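Local coordinates for protein N-acetylglucosamine-6-phosphate deacetylase (Mycobacterium smegmatis, PDB 6FV4) that probably removes the acetyl group from N-acetylglucosamine-6-phosphate with the help of a bound divalent metal ion, at residues Thr282-Thr288 / Ala318-Met324. The protein carries 1 engineered substitution. Sequence-based numbering, arbitrary orientation.
Engineered in segment 282-288: Ala283 (natural residue Asp).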
ATOM      1  N   THR B 282      12.532  17.002   1.810  1.00 24.01           N
ATOM      2  CA  THR B 282      11.887  18.139   2.454  1.00 25.85           C
ATOM      3  C   THR B 282      10.986  18.921   1.518  1.00 29.42           C
ATOM      4  O   THR B 282       9.968  19.463   1.967  1.00 25.59           O
ATOM      5  CB  THR B 282      12.934  19.103   3.038  1.00 27.30           C
ATOM      6  OG1 THR B 282      13.755  19.664   1.980  1.00 25.99           O
ATOM      7  CG2 THR B 282      13.805  18.383   4.074  1.00 26.32           C
ATOM      8  N   ALA B 283      11.364  19.016   0.235  1.00 28.32           N
ATOM      9  CA  ALA B 283      10.818  20.019  -0.675  1.00 30.39           C
ATOM     10  C   ALA B 283      10.860  21.405  -0.033  1.00 23.24           C
ATOM     11  O   ALA B 283       9.982  22.231  -0.257  1.00 27.82           O
ATOM     12  CB  ALA B 283       9.396  19.650  -1.117  1.00 25.97           C
ATOM     13  N   ALA B 284      11.888  21.660   0.770  1.00 22.52           N
ATOM     14  CA  ALA B 284      11.938  22.869   1.582  1.00 26.48           C
ATOM     15  C   ALA B 284      11.951  24.128   0.725  1.00 25.28           C
ATOM     16  O   ALA B 284      12.673  24.208  -0.273  1.00 22.87           O
ATOM     17  CB  ALA B 284      13.181  22.858   2.464  1.00 24.63           C
ATOM     18  N   MET B 285      11.149  25.119   1.117  1.00 28.01           N
ATOM     19  CA  MET B 285      11.186  26.391   0.409  0.56 26.49           C
ATOM     20  C   MET B 285      12.018  27.400   1.194  1.00 27.48           C
ATOM     21  O   MET B 285      12.515  27.124   2.290  1.00 25.25           O
ATOM     22  CB  MET B 285       9.776  26.921   0.112  0.56 29.48           C
ATOM     23  CG  MET B 285       8.834  27.037   1.287  0.56 30.20           C
ATOM     24  SD  MET B 285       8.934  28.581   2.202  0.56 42.57           S
ATOM     25  CE  MET B 285       8.769  29.803   0.898  0.56 29.07           C
ATOM     26  N   ALA B 286      12.225  28.575   0.578  1.00 25.92           N
ATOM     27  CA  ALA B 286      13.230  29.511   1.063  1.00 25.72           C
ATOM     28  C   ALA B 286      12.986  30.001   2.481  1.00 26.18           C
ATOM     29  O   ALA B 286      13.942  30.434   3.130  1.00 29.07           O
ATOM     30  CB  ALA B 286      13.344  30.712   0.110  1.00 31.44           C
ATOM     31  N   ALA B 287      11.758  29.923   3.003  1.00 28.33           N
ATOM     32  CA  ALA B 287      11.526  30.387   4.367  1.00 29.67           C
ATOM     33  C   ALA B 287      11.911  29.362   5.425  1.00 31.16           C
ATOM     34  O   ALA B 287      11.862  29.683   6.615  1.00 26.58           O
ATOM     35  CB  ALA B 287      10.061  30.777   4.563  1.00 27.82           C
ATOM     36  N   THR B 288      12.285  28.150   5.024  1.00 28.66           N
ATOM     37  CA  THR B 288      12.689  27.124   5.976  1.00 26.29           C
ATOM     38  C   THR B 288      13.789  27.624   6.901  1.00 29.39           C
ATOM     39  O   THR B 288      14.802  28.166   6.450  1.00 30.94           O
ATOM     40  CB  THR B 288      13.168  25.886   5.215  1.00 28.34           C
ATOM     41  OG1 THR B 288      12.131  25.458   4.323  1.00 26.85           O
ATOM     42  CG2 THR B 288      13.512  24.751   6.190  1.00 29.69           C
ATOM     43  N   ALA B 318       2.730  28.449   1.796  1.00 34.38           N
ATOM     44  CA  ALA B 318       3.639  28.621   0.671  1.00 41.07           C
ATOM     45  C   ALA B 318       4.581  27.433   0.468  1.00 43.88           C
ATOM     46  O   ALA B 318       5.604  27.579  -0.214  1.00 46.69           O
ATOM     47  CB  ALA B 318       4.456  29.903   0.845  1.00 37.65           C
ATOM     48  N   GLY B 319       4.275  26.278   1.053  1.00 41.24           N
ATOM     49  CA  GLY B 319       5.037  25.065   0.835  1.00 35.08           C
ATOM     50  C   GLY B 319       5.683  24.549   2.107  1.00 35.94           C
ATOM     51  O   GLY B 319       5.481  25.070   3.208  1.00 31.93           O
ATOM     52  N   SER B 320       6.494  23.508   1.935  1.00 33.20           N
ATOM     53  CA  SER B 320       7.175  22.881   3.059  1.00 30.26           C
ATOM     54  C   SER B 320       8.202  23.807   3.694  1.00 29.10           C
ATOM     55  O   SER B 320       8.947  24.508   2.999  1.00 28.51           O
ATOM     56  CB  SER B 320       7.882  21.609   2.590  1.00 29.74           C
ATOM     57  OG  SER B 320       8.728  21.158   3.630  1.00 31.02           O
ATOM     58  N   THR B 321       8.273  23.791   5.024  1.00 22.72           N
ATOM     59  CA  THR B 321       9.394  24.413   5.722  1.00 26.93           C
ATOM     60  C   THR B 321      10.132  23.371   6.543  1.00 28.50           C
ATOM     61  O   THR B 321      10.626  23.641   7.640  1.00 27.56           O
ATOM     62  CB  THR B 321       8.970  25.599   6.596  1.00 30.86           C
ATOM     63  OG1 THR B 321       7.821  25.269   7.372  1.00 31.54           O
ATOM     64  CG2 THR B 321       8.660  26.829   5.746  1.00 28.37           C
ATOM     65  N   ALA B 322      10.213  22.162   6.002  1.00 28.69           N
ATOM     66  CA  ALA B 322      10.819  21.037   6.697  1.00 32.89           C
ATOM     67  C   ALA B 322      12.317  21.010   6.452  1.00 28.71           C
ATOM     68  O   ALA B 322      12.793  21.405   5.388  1.00 30.31           O
ATOM     69  CB  ALA B 322      10.209  19.715   6.228  1.00 30.07           C
ATOM     70  N   THR B 323      13.059  20.548   7.453  1.00 32.61           N
ATOM     71  CA  THR B 323      14.460  20.179   7.297  1.00 35.25           C
ATOM     72  C   THR B 323      14.583  18.667   7.397  1.00 29.98           C
ATOM     73  O   THR B 323      13.709  17.989   7.949  1.00 28.18           O
ATOM     74  CB  THR B 323      15.344  20.828   8.370  1.00 35.47           C
ATOM     75  OG1 THR B 323      14.926  20.370   9.662  1.00 35.88           O
ATOM     76  CG2 THR B 323      15.232  22.333   8.319  1.00 35.06           C
ATOM     77  N   MET B 324      15.681  18.135   6.865  1.00 26.68           N
ATOM     78  CA  MET B 324      15.861  16.688   6.935  1.00 25.02           C
ATOM     79  C   MET B 324      15.868  16.202   8.373  1.00 28.63           C
ATOM     80  O   MET B 324      15.411  15.088   8.639  1.00 28.43           O
ATOM     81  CB  MET B 324      17.139  16.255   6.228  1.00 27.60           C
ATOM     82  CG  MET B 324      17.018  16.208   4.717  1.00 23.88           C
ATOM     83  SD  MET B 324      15.751  15.173   3.961  1.00 29.18           S
ATOM     84  CE  MET B 324      16.578  13.573   3.842  1.00 23.86           C
TER
HETATM   85  O   HOH W   1       7.210  22.700  -0.567  1.00 33.56           O
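The active-site end of a metal-dependent amidohydrolase barrel is walled here by two loops, and Ser320 meets Thr282 just where strand 278-281 has run out. Ser320 OG donates to Thr282 O at 2.7 Å from 24° off the carbonyl plane, a reach set by chi1 169°, which turns OG away from the backbone N. Ser320 OG in turn accepts from Ala322 N at 3.0 Å, an ST turn that leaves the serine gripped from two directions. Thr282 builds a matching ST turn, its OG1 taking the N-H of Ala284 and also bonding to Asp70. At the centre of the Thr282 turn sits the engineered Ala283, an aspartate in the natural enzyme and the predicted proton donor/acceptor; its methyl lies about 4 Å from the bound zinc, while Ala318 and Gly319 across the contact are predicted to bind substrate. A water joins the two loops beside the site, donating to Ala283 O and accepting from Ser320 N at 2.7 Å. Further along, Met285 N gives Ser320 O a nearly straight bond (3.0 Å, 163°), and in one of its two conformers the bent side chain runs alongside Thr321, Met285 SD 4.0 Å from Thr321 CG2. Met285 also opens a type I turn whose far end, Thr288, returns both its N and OG1 to Met285 O; this fixes the threonine with Thr288 OG1 3.2 Å from Thr321 CA and its methyl facing that of Thr323. Toward helix 324-334, which Thr323 N-caps, Thr282 CG2 packs 3.8 Å from Met324 SD, whereas Ala322 O is buried without a hydrogen-bonding partner.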